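PDB 4ZNM: C-domain type II peptide synthetase from Streptomyces globisporus, which belongs to the condensation-domain family of peptide synthetases, as a free-standing (type II) member with the two-lobed fold of the CoA-dependent acyltransferase clan. Local coordinates for residues 208-219 with 339-350; 290-298 with 368-376. All blocks are in the same frame, centred on the assembly; numbering follows the deposited sequence.

Contact 1 of 2, residues 208-219 with 339-350; sequences RVAVSKEFWRKR and EAFTHELPFSRL
Arg208 and Glu344 start a contact in which helix 207-219 lies against two short helices of the C-terminal lobe, 339-342 and 347-350, and the loop 343-346 between them. The arginine chain, bent at its third torsion (-77°), brings NH1 to Glu344 O at 3.0 Å, from above the carbonyl plane. One turn on, Ser212 sits where the backbones come closest. It is small enough for that place, and its OG meets the edge of the His343 ring in a weak hydrogen bond at ND1. Lys213 lends its aliphatic part, CG resting 3.8 Å from Leu345 CD1 while CE passes near the backbone O of Arg349. Phe215 then lays its ring flat on His343 in an offset stack, the centroids 4.1 Å apart and the planes only 13° off parallel; beside the stack, the carboxylate of Glu339 stands at the edge of the phenyl ring. Trp216, the buried centre, combines polar and apolar grips. Its NE1 donates to His343 O over 2.7 Å, almost straight at 166°, and holds a carbonyl lying just past a helix end. Leu350 CD2 sits over one indole face, with Phe215 covering the opposite one, while the benzo edge reaches Ala340, where CH2 and CB are 4.0 Å apart. Behind them, Leu314 of strand 312-319 touches both Trp216 and Ala340. A salt bridge closes the helix end: Arg219, whose NH2 also bonds Arg317 O, meets Glu339 with the guanidinium and carboxylate planes well twisted. A single oxygen takes both donors, Arg219 NH2 lying 2.9 Å from Glu339 OE1 and NE apparently closer still, at a doubtfully short separation.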
loop_
_atom_site.group_PDB
_atom_site.type_symbol
_atom_site.label_atom_id
_atom_site.label_comp_id
_atom_site.label_asym_id
_atom_site.label_seq_id
_atom_site.Cartn_x
_atom_site.Cartn_y
_atom_site.Cartn_z
ATOM N N ARG A 208 26.863 -7.497 6.665
ATOM C CA ARG A 208 25.848 -8.453 6.207
ATOM C C ARG A 208 25.363 -8.138 4.798
ATOM O O ARG A 208 24.759 -8.981 4.139
ATOM C CB ARG A 208 24.643 -8.484 7.155
ATOM C CG ARG A 208 23.794 -7.216 7.155
ATOM C CD ARG A 208 22.339 -7.478 7.555
ATOM N NE ARG A 208 21.549 -8.084 6.480
ATOM C CZ ARG A 208 20.919 -7.403 5.519
ATOM N NH1 ARG A 208 20.229 -8.055 4.587
ATOM N NH2 ARG A 208 20.981 -6.073 5.475
ATOM N N VAL A 209 25.596 -6.914 4.346
ATOM C CA VAL A 209 25.065 -6.492 3.067
ATOM C C VAL A 209 25.731 -7.304 1.961
ATOM O O VAL A 209 25.061 -7.817 1.072
ATOM C CB VAL A 209 25.257 -4.986 2.856
ATOM C CG1 VAL A 209 24.929 -4.595 1.401
ATOM C CG2 VAL A 209 24.374 -4.216 3.850
ATOM N N ALA A 210 27.048 -7.431 2.042
ATOM C CA ALA A 210 27.796 -8.172 1.044
ATOM C C ALA A 210 27.343 -9.628 1.044
ATOM O O ALA A 210 27.160 -10.213 -0.015
ATOM C CB ALA A 210 29.272 -8.059 1.315
ATOM N N VAL A 211 27.145 -10.197 2.235
ATOM C CA VAL A 211 26.593 -11.540 2.376
ATOM C C VAL A 211 25.206 -11.647 1.691
ATOM O O VAL A 211 24.923 -12.616 0.980
ATOM C CB VAL A 211 26.504 -11.935 3.864
ATOM C CG1 VAL A 211 25.855 -13.295 4.023
ATOM C CG2 VAL A 211 27.884 -11.961 4.506
ATOM N N SER A 212 24.345 -10.651 1.884
ATOM C CA SER A 212 23.006 -10.730 1.333
ATOM C C SER A 212 23.039 -10.592 -0.193
ATOM O O SER A 212 22.291 -11.264 -0.906
ATOM C CB SER A 212 22.095 -9.646 1.940
ATOM O OG SER A 212 21.803 -9.917 3.305
ATOM N N LYS A 213 23.902 -9.708 -0.685
ATOM C CA LYS A 213 24.068 -9.516 -2.132
ATOM C C LYS A 213 24.482 -10.825 -2.776
ATOM O O LYS A 213 23.984 -11.164 -3.845
ATOM C CB LYS A 213 25.105 -8.417 -2.448
ATOM C CG LYS A 213 24.513 -7.027 -2.324
ATOM C CD LYS A 213 25.502 -5.898 -2.505
ATOM C CE LYS A 213 24.761 -4.571 -2.419
ATOM N NZ LYS A 213 25.512 -3.440 -2.983
ATOM N N GLU A 214 25.367 -11.560 -2.118
ATOM C CA GLU A 214 25.827 -12.837 -2.675
ATOM C C GLU A 214 24.678 -13.832 -2.635
ATOM O O GLU A 214 24.510 -14.596 -3.566
ATOM C CB GLU A 214 27.034 -13.398 -1.923
ATOM C CG GLU A 214 27.885 -14.354 -2.785
ATOM C CD GLU A 214 29.037 -15.000 -2.015
ATOM O OE1 GLU A 214 29.734 -14.288 -1.257
ATOM O OE2 GLU A 214 29.252 -16.223 -2.176
ATOM N N PHE A 215 23.869 -13.806 -1.578
ATOM C CA PHE A 215 22.671 -14.648 -1.539
ATOM C C PHE A 215 21.732 -14.370 -2.720
ATOM O O PHE A 215 21.251 -15.290 -3.367
ATOM C CB PHE A 215 21.898 -14.454 -0.226
ATOM C CG PHE A 215 20.492 -14.984 -0.283
ATOM C CD1 PHE A 215 20.238 -16.304 -0.009
ATOM C CD2 PHE A 215 19.438 -14.171 -0.638
ATOM C CE1 PHE A 215 18.970 -16.800 -0.090
ATOM C CE2 PHE A 215 18.159 -14.675 -0.734
ATOM C CZ PHE A 215 17.928 -15.989 -0.439
ATOM N N TRP A 216 21.472 -13.099 -3.010
ATOM C CA TRP A 216 20.506 -12.742 -4.042
ATOM C C TRP A 216 20.995 -13.030 -5.461
ATOM O O TRP A 216 20.214 -13.471 -6.303
ATOM C CB TRP A 216 20.128 -11.274 -3.912
ATOM C CG TRP A 216 19.202 -11.012 -2.760
ATOM C CD1 TRP A 216 19.491 -10.364 -1.589
ATOM C CD2 TRP A 216 17.835 -11.421 -2.667
ATOM N NE1 TRP A 216 18.366 -10.315 -0.788
ATOM C CE2 TRP A 216 17.340 -10.962 -1.428
ATOM C CE3 TRP A 216 16.973 -12.103 -3.522
ATOM C CZ2 TRP A 216 16.023 -11.192 -1.020
ATOM C CZ3 TRP A 216 15.665 -12.305 -3.125
ATOM C CH2 TRP A 216 15.206 -11.865 -1.885
ATOM N N ARG A 217 22.277 -12.764 -5.722
ATOM C CA ARG A 217 22.886 -13.094 -7.007
ATOM C C ARG A 217 22.637 -14.573 -7.301
ATOM O O ARG A 217 22.222 -14.944 -8.407
ATOM C CB ARG A 217 24.400 -12.826 -7.007
ATOM C CG ARG A 217 24.801 -11.374 -7.229
ATOM C CD ARG A 217 26.345 -11.226 -7.272
ATOM N NE ARG A 217 26.806 -10.125 -6.420
ATOM C CZ ARG A 217 27.531 -10.258 -5.306
ATOM N NH1 ARG A 217 27.939 -11.455 -4.878
ATOM N NH2 ARG A 217 27.872 -9.173 -4.619
ATOM N N LYS A 218 22.882 -15.416 -6.306
ATOM C CA LYS A 218 22.668 -16.860 -6.490
ATOM C C LYS A 218 21.189 -17.183 -6.590
ATOM O O LYS A 218 20.764 -17.884 -7.491
ATOM C CB LYS A 218 23.282 -17.674 -5.345
ATOM C CG LYS A 218 24.786 -17.523 -5.195
ATOM C CD LYS A 218 25.298 -18.224 -3.936
ATOM C CE LYS A 218 26.818 -18.150 -3.842
ATOM N NZ LYS A 218 27.351 -18.758 -2.589
ATOM N N ARG A 219 20.402 -16.681 -5.642
ATOM C CA ARG A 219 18.987 -17.013 -5.591
ATOM C C ARG A 219 18.214 -16.589 -6.835
ATOM O O ARG A 219 17.293 -17.270 -7.273
ATOM C CB ARG A 219 18.349 -16.362 -4.380
ATOM C CG ARG A 219 16.987 -16.928 -4.052
ATOM C CD ARG A 219 17.059 -18.405 -3.603
ATOM N NE ARG A 219 15.781 -18.711 -3.017
ATOM C CZ ARG A 219 14.683 -18.988 -3.713
ATOM N NH1 ARG A 219 14.727 -19.073 -5.036
ATOM N NH2 ARG A 219 13.539 -19.195 -3.071
ATOM N N GLU A 339 13.689 -16.665 3.868
ATOM C CA GLU A 339 15.028 -16.233 3.459
ATOM C C GLU A 339 15.006 -14.836 2.820
ATOM O O GLU A 339 15.991 -14.110 2.907
ATOM C CB GLU A 339 15.661 -17.269 2.547
ATOM C CG GLU A 339 14.826 -17.630 1.408
ATOM C CD GLU A 339 15.465 -18.673 0.545
ATOM O OE1 GLU A 339 15.076 -18.721 -0.643
ATOM O OE2 GLU A 339 16.329 -19.430 1.064
ATOM N N ALA A 340 13.872 -14.420 2.262
ATOM C CA ALA A 340 13.795 -13.105 1.620
ATOM C C ALA A 340 13.908 -12.020 2.686
ATOM O O ALA A 340 14.676 -11.072 2.543
ATOM C CB ALA A 340 12.503 -12.953 0.836
ATOM N N PHE A 341 13.175 -12.185 3.781
ATOM C CA PHE A 341 13.220 -11.212 4.842
ATOM C C PHE A 341 14.569 -11.263 5.559
ATOM O O PHE A 341 15.077 -10.234 5.973
ATOM C CB PHE A 341 12.055 -11.437 5.820
ATOM C CG PHE A 341 10.702 -11.044 5.254
ATOM C CD1 PHE A 341 10.404 -9.714 5.002
ATOM C CD2 PHE A 341 9.732 -11.998 4.991
ATOM C CE1 PHE A 341 9.177 -9.350 4.485
ATOM C CE2 PHE A 341 8.493 -11.631 4.480
ATOM C CZ PHE A 341 8.221 -10.308 4.222
ATOM N N THR A 342 15.158 -12.444 5.712
ATOM C CA THR A 342 16.475 -12.529 6.360
ATOM C C THR A 342 17.503 -11.718 5.592
ATOM O O THR A 342 18.343 -11.027 6.175
ATOM C CB THR A 342 16.967 -13.977 6.463
ATOM O OG1 THR A 342 16.142 -14.669 7.394
ATOM C CG2 THR A 342 18.435 -14.049 6.930
ATOM N N HIS A 343 17.425 -11.791 4.269
ATOM C CA HIS A 343 18.429 -11.135 3.437
ATOM C C HIS A 343 17.914 -9.884 2.785
ATOM O O HIS A 343 18.478 -9.422 1.792
ATOM C CB HIS A 343 18.927 -12.084 2.359
ATOM C CG HIS A 343 19.640 -13.278 2.905
ATOM N ND1 HIS A 343 20.923 -13.209 3.407
ATOM C CD2 HIS A 343 19.257 -14.572 3.017
ATOM C CE1 HIS A 343 21.304 -14.416 3.799
ATOM N NE2 HIS A 343 20.316 -15.262 3.568
ATOM N N GLU A 344 16.859 -9.313 3.349
ATOM C CA GLU A 344 16.203 -8.207 2.666
ATOM C C GLU A 344 17.172 -7.060 2.400
ATOM O O GLU A 344 17.929 -6.636 3.277
ATOM C CB GLU A 344 15.001 -7.681 3.459
ATOM C CG GLU A 344 14.325 -6.533 2.737
ATOM C CD GLU A 344 13.012 -6.021 3.378
ATOM O OE1 GLU A 344 12.559 -6.609 4.376
ATOM O OE2 GLU A 344 12.458 -5.004 2.874
ATOM N N LEU A 345 17.085 -6.531 1.184
ATOM C CA LEU A 345 17.820 -5.323 0.810
ATOM C C LEU A 345 16.938 -4.272 0.150
ATOM O O LEU A 345 15.983 -4.617 -0.557
ATOM C CB LEU A 345 18.948 -5.682 -0.162
ATOM C CG LEU A 345 20.097 -6.570 0.343
ATOM C CD1 LEU A 345 21.012 -6.876 -0.819
ATOM C CD2 LEU A 345 20.870 -5.887 1.475
ATOM N N PRO A 346 17.292 -2.991 0.321
ATOM C CA PRO A 346 16.596 -1.971 -0.470
ATOM C C PRO A 346 16.722 -2.288 -1.950
ATOM O O PRO A 346 17.851 -2.446 -2.449
ATOM C CB PRO A 346 17.324 -0.667 -0.122
ATOM C CG PRO A 346 18.285 -1.005 0.983
ATOM C CD PRO A 346 18.510 -2.460 0.958
ATOM N N PHE A 347 15.588 -2.359 -2.644
ATOM C CA PHE A 347 15.581 -2.856 -4.004
ATOM C C PHE A 347 16.503 -2.063 -4.942
ATOM O O PHE A 347 17.111 -2.644 -5.828
ATOM C CB PHE A 347 14.156 -2.864 -4.567
ATOM C CG PHE A 347 14.038 -3.583 -5.887
ATOM C CD1 PHE A 347 13.782 -2.895 -7.044
ATOM C CD2 PHE A 347 14.195 -4.953 -5.962
ATOM C CE1 PHE A 347 13.667 -3.559 -8.271
ATOM C CE2 PHE A 347 14.077 -5.614 -7.176
ATOM C CZ PHE A 347 13.819 -4.912 -8.324
ATOM N N SER A 348 16.604 -0.746 -4.759
ATOM C CA SER A 348 17.425 0.076 -5.647
ATOM C C SER A 348 18.909 -0.317 -5.556
ATOM O O SER A 348 19.661 -0.136 -6.515
ATOM C CB SER A 348 17.249 1.568 -5.327
ATOM O OG SER A 348 17.809 1.851 -4.060
ATOM N N ARG A 349 19.306 -0.900 -4.429
ATOM C CA ARG A 349 20.652 -1.457 -4.259
ATOM C C ARG A 349 20.790 -2.917 -4.714
ATOM O O ARG A 349 21.881 -3.380 -5.046
ATOM C CB ARG A 349 21.076 -1.360 -2.782
ATOM C CG ARG A 349 21.393 0.064 -2.316
ATOM C CD ARG A 349 22.581 0.684 -3.067
ATOM N NE ARG A 349 22.739 2.108 -2.759
ATOM C CZ ARG A 349 23.493 2.594 -1.775
ATOM N NH1 ARG A 349 23.563 3.909 -1.582
ATOM N NH2 ARG A 349 24.171 1.774 -0.975
ATOM N N LEU A 350 19.690 -3.648 -4.693
ATOM C CA LEU A 350 19.711 -5.041 -5.103
ATOM C C LEU A 350 19.705 -5.164 -6.630
ATOM O O LEU A 350 20.421 -5.967 -7.181
ATOM C CB LEU A 350 18.517 -5.784 -4.517
ATOM C CG LEU A 350 18.202 -7.171 -5.089
ATOM C CD1 LEU A 350 19.432 -8.048 -4.979
ATOM C CD2 LEU A 350 17.033 -7.829 -4.391
#

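Contact 2 of 2, residues 290-298 with 368-376; sequences TVPTFSGGR and ISVFQAVHA
A first torsion of -166° turns OG1 of Thr293 toward strand 366-373, where it donates to Phe371 O at 2.7 Å; a first torsion near 180° in Val370 likewise sends CG1 toward Phe294. These groups line a seam between two strands running in the same general direction but splayed by 42°, strand 288-295, paired antiparallel with strand 312-319, and strand 366-373 of the five-stranded sheet in the C-terminal lobe. Where the strands are close, Phe371 N donates to Pro292 O over 3.1 Å, in the carbonyl plane. Proline suits its position, having no N-H to satisfy, and its CG packs on Val370 CG2 at 3.9 Å. Farther on the strands part, and water 1 fills the place of a direct backbone bond: it accepts from Ala373 N and donates to Phe294 O, both at 2.9 Å, and also to Thr293 OG1. The threonine hydroxyl, short and able to give and take at once, thus joins peptide and water. On the other side of the strand the Phe294 ring packs on Val370 CG1 and against the Gln372 amide, whose NE2 comes 3.7 Å from Phe294 CB; the backbone N of Phe294 is buried without a partner. Beyond the strands, Arg298 bonds Thr306 O through NH1 and Asp161, by sequence probably the aspartate of the family's HHxxxDG motif (here ending in alanine), through NH2; Trp163, just after it, meets the His375 ring. Glycine allows the backbone to approach that imidazole, Gly296 CA lying over its face, 4.1 Å from the centroid.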
loop_
_atom_site.group_PDB
_atom_site.type_symbol
_atom_site.label_atom_id
_atom_site.label_comp_id
_atom_site.label_asym_id
_atom_site.label_seq_id
_atom_site.Cartn_x
_atom_site.Cartn_y
_atom_site.Cartn_z
ATOM N N THR A 290 8.647 -15.937 -10.074
ATOM C CA THR A 290 9.134 -14.823 -9.289
ATOM C C THR A 290 8.113 -13.678 -9.316
ATOM O O THR A 290 7.820 -13.118 -10.371
ATOM C CB THR A 290 10.502 -14.297 -9.807
ATOM O OG1 THR A 290 11.483 -15.337 -9.764
ATOM C CG2 THR A 290 10.976 -13.148 -8.964
ATOM N N VAL A 291 7.625 -13.326 -8.139
ATOM C CA VAL A 291 6.609 -12.276 -7.955
ATOM C C VAL A 291 7.061 -11.383 -6.812
ATOM O O VAL A 291 7.410 -11.871 -5.745
ATOM C CB VAL A 291 5.209 -12.859 -7.675
ATOM C CG1 VAL A 291 4.177 -11.728 -7.396
ATOM C CG2 VAL A 291 4.745 -13.673 -8.855
ATOM N N PRO A 292 7.067 -10.074 -7.029
ATOM C CA PRO A 292 7.477 -9.191 -5.947
ATOM C C PRO A 292 6.335 -8.926 -4.984
ATOM O O PRO A 292 5.148 -8.968 -5.361
ATOM C CB PRO A 292 7.868 -7.887 -6.671
ATOM C CG PRO A 292 7.131 -7.928 -7.945
ATOM C CD PRO A 292 6.917 -9.349 -8.306
ATOM N N THR A 293 6.704 -8.682 -3.738
ATOM C CA THR A 293 5.783 -8.142 -2.761
ATOM C C THR A 293 6.370 -6.809 -2.357
ATOM O O THR A 293 7.464 -6.463 -2.811
ATOM C CB THR A 293 5.621 -9.086 -1.525
ATOM O OG1 THR A 293 4.478 -8.689 -0.753
ATOM C CG2 THR A 293 6.860 -9.058 -0.640
ATOM N N PHE A 294 5.661 -6.073 -1.503
ATOM C CA PHE A 294 6.252 -4.938 -0.791
ATOM C C PHE A 294 6.346 -5.344 0.661
ATOM O O PHE A 294 5.336 -5.705 1.289
ATOM C CB PHE A 294 5.410 -3.652 -0.887
ATOM C CG PHE A 294 5.597 -2.878 -2.137
ATOM C CD1 PHE A 294 6.733 -2.112 -2.331
ATOM C CD2 PHE A 294 4.594 -2.844 -3.091
ATOM C CE1 PHE A 294 6.890 -1.352 -3.463
ATOM C CE2 PHE A 294 4.738 -2.107 -4.239
ATOM C CZ PHE A 294 5.896 -1.357 -4.443
ATOM N N SER A 295 7.544 -5.281 1.220
ATOM C CA SER A 295 7.656 -5.489 2.649
ATOM C C SER A 295 7.252 -4.193 3.357
ATOM O O SER A 295 7.171 -3.148 2.724
ATOM C CB SER A 295 9.073 -5.890 3.020
ATOM O OG SER A 295 9.908 -4.749 2.910
ATOM N N GLY A 296 7.038 -4.254 4.668
ATOM C CA GLY A 296 6.695 -3.057 5.420
ATOM C C GLY A 296 7.865 -2.072 5.528
ATOM O O GLY A 296 7.652 -0.861 5.613
ATOM N N GLY A 297 9.100 -2.582 5.564
ATOM C CA GLY A 297 10.294 -1.732 5.590
ATOM C C GLY A 297 10.537 -1.071 6.952
ATOM O O GLY A 297 11.367 -0.174 7.080
ATOM N N ARG A 298 9.801 -1.531 7.963
ATOM C CA ARG A 298 9.860 -0.984 9.332
ATOM C C ARG A 298 10.332 -1.979 10.390
ATOM O O ARG A 298 9.787 -2.052 11.500
ATOM C CB ARG A 298 8.488 -0.456 9.716
ATOM C CG ARG A 298 8.113 0.738 8.827
ATOM C CD ARG A 298 6.800 1.248 9.211
ATOM N NE ARG A 298 6.313 2.379 8.430
ATOM C CZ ARG A 298 6.310 3.647 8.839
ATOM N NH1 ARG A 298 6.871 4.002 9.988
ATOM N NH2 ARG A 298 5.746 4.570 8.081
ATOM N N ILE A 368 4.534 -6.057 -15.018
ATOM C CA ILE A 368 4.719 -6.850 -13.841
ATOM C C ILE A 368 3.579 -6.598 -12.851
ATOM O O ILE A 368 2.971 -5.528 -12.828
ATOM C CB ILE A 368 6.066 -6.601 -13.195
ATOM C CG1 ILE A 368 6.230 -5.157 -12.785
ATOM C CG2 ILE A 368 7.188 -6.992 -14.141
ATOM C CD1 ILE A 368 6.833 -5.078 -11.424
ATOM N N SER A 369 3.309 -7.617 -12.052
ATOM C CA SER A 369 2.365 -7.515 -10.968
ATOM C C SER A 369 3.063 -7.699 -9.633
ATOM O O SER A 369 4.107 -8.356 -9.518
ATOM C CB SER A 369 1.246 -8.544 -11.121
ATOM O OG SER A 369 1.702 -9.817 -10.715
ATOM N N VAL A 370 2.478 -7.061 -8.637
ATOM C CA VAL A 370 2.926 -7.116 -7.263
ATOM C C VAL A 370 1.779 -7.655 -6.396
ATOM O O VAL A 370 0.625 -7.281 -6.583
ATOM C CB VAL A 370 3.331 -5.712 -6.759
ATOM C CG1 VAL A 370 3.819 -5.767 -5.346
ATOM C CG2 VAL A 370 4.417 -5.095 -7.634
ATOM N N PHE A 371 2.106 -8.461 -5.407
ATOM C CA PHE A 371 1.102 -9.009 -4.504
ATOM C C PHE A 371 1.531 -8.679 -3.082
ATOM O O PHE A 371 2.518 -9.208 -2.603
ATOM C CB PHE A 371 0.959 -10.507 -4.728
ATOM C CG PHE A 371 -0.277 -11.127 -4.089
ATOM C CD1 PHE A 371 -0.280 -11.498 -2.763
ATOM C CD2 PHE A 371 -1.409 -11.364 -4.844
ATOM C CE1 PHE A 371 -1.417 -12.068 -2.181
ATOM C CE2 PHE A 371 -2.550 -11.938 -4.279
ATOM C CZ PHE A 371 -2.549 -12.292 -2.941
ATOM N N GLN A 372 0.806 -7.771 -2.429
ATOM C CA GLN A 372 1.230 -7.259 -1.129
ATOM C C GLN A 372 0.185 -7.368 -0.055
ATOM O O GLN A 372 -0.996 -7.242 -0.309
ATOM C CB GLN A 372 1.648 -5.779 -1.224
ATOM C CG GLN A 372 0.589 -4.730 -1.038
ATOM C CD GLN A 372 1.188 -3.342 -0.867
ATOM O OE1 GLN A 372 0.965 -2.470 -1.688
ATOM N NE2 GLN A 372 1.938 -3.133 0.212
ATOM N N ALA A 373 0.667 -7.528 1.164
ATOM C CA ALA A 373 -0.144 -7.342 2.350
ATOM C C ALA A 373 0.080 -5.920 2.832
ATOM O O ALA A 373 1.194 -5.451 2.923
ATOM C CB ALA A 373 0.232 -8.370 3.439
ATOM N N VAL A 374 -0.998 -5.229 3.133
ATOM C CA VAL A 374 -0.920 -3.928 3.753
ATOM C C VAL A 374 -0.302 -4.068 5.129
ATOM O O VAL A 374 -0.723 -4.899 5.931
ATOM C CB VAL A 374 -2.319 -3.285 3.860
ATOM C CG1 VAL A 374 -2.240 -1.963 4.590
ATOM C CG2 VAL A 374 -2.893 -3.061 2.502
ATOM N N HIS A 375 0.686 -3.233 5.402
ATOM C CA HIS A 375 1.371 -3.244 6.681
ATOM C C HIS A 375 0.933 -2.042 7.511
ATOM O O HIS A 375 1.192 -0.885 7.175
ATOM C CB HIS A 375 2.886 -3.239 6.469
ATOM C CG HIS A 375 3.665 -3.162 7.741
ATOM N ND1 HIS A 375 3.918 -4.262 8.534
ATOM C CD2 HIS A 375 4.244 -2.108 8.362
ATOM C CE1 HIS A 375 4.615 -3.887 9.592
ATOM N NE2 HIS A 375 4.827 -2.584 9.512
ATOM N N ALA A 376 0.240 -2.320 8.594
ATOM C CA ALA A 376 -0.295 -1.262 9.430
ATOM C C ALA A 376 -0.395 -1.783 10.857
ATOM O O ALA A 376 -0.664 -2.959 11.054
ATOM C CB ALA A 376 -1.653 -0.809 8.911
HETATM O O HOH W 1 3.547 -7.983 1.577
HETATM O O HOH W 2 3.750 -3.421 2.698
#

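In the fold
The two contacts lie about 16 Å apart, centre to centre, and interlock along the chain: 208-219, 290-298, 339-350 and 368-376 follow in that order, so the partners alternate. Contact 1 is the more peripheral, about 22 Å from the centre of the chain against 8 Å for contact 2. Strand 312-319 connects them, pairing antiparallel with strand 288-295 and facing the helices of contact 1. They also touch directly, Glu344 OE2 lying 2.6 Å from Ser295 OG in a probable hydrogen bond. The two-stranded sheet thereby ties the outer helices to the five-stranded sheet. The far ends of 290-298 and 368-376 reach the N-terminal lobe, placing contact 2 where the lobes meet and contact 1 on the outside of the C-terminal lobe.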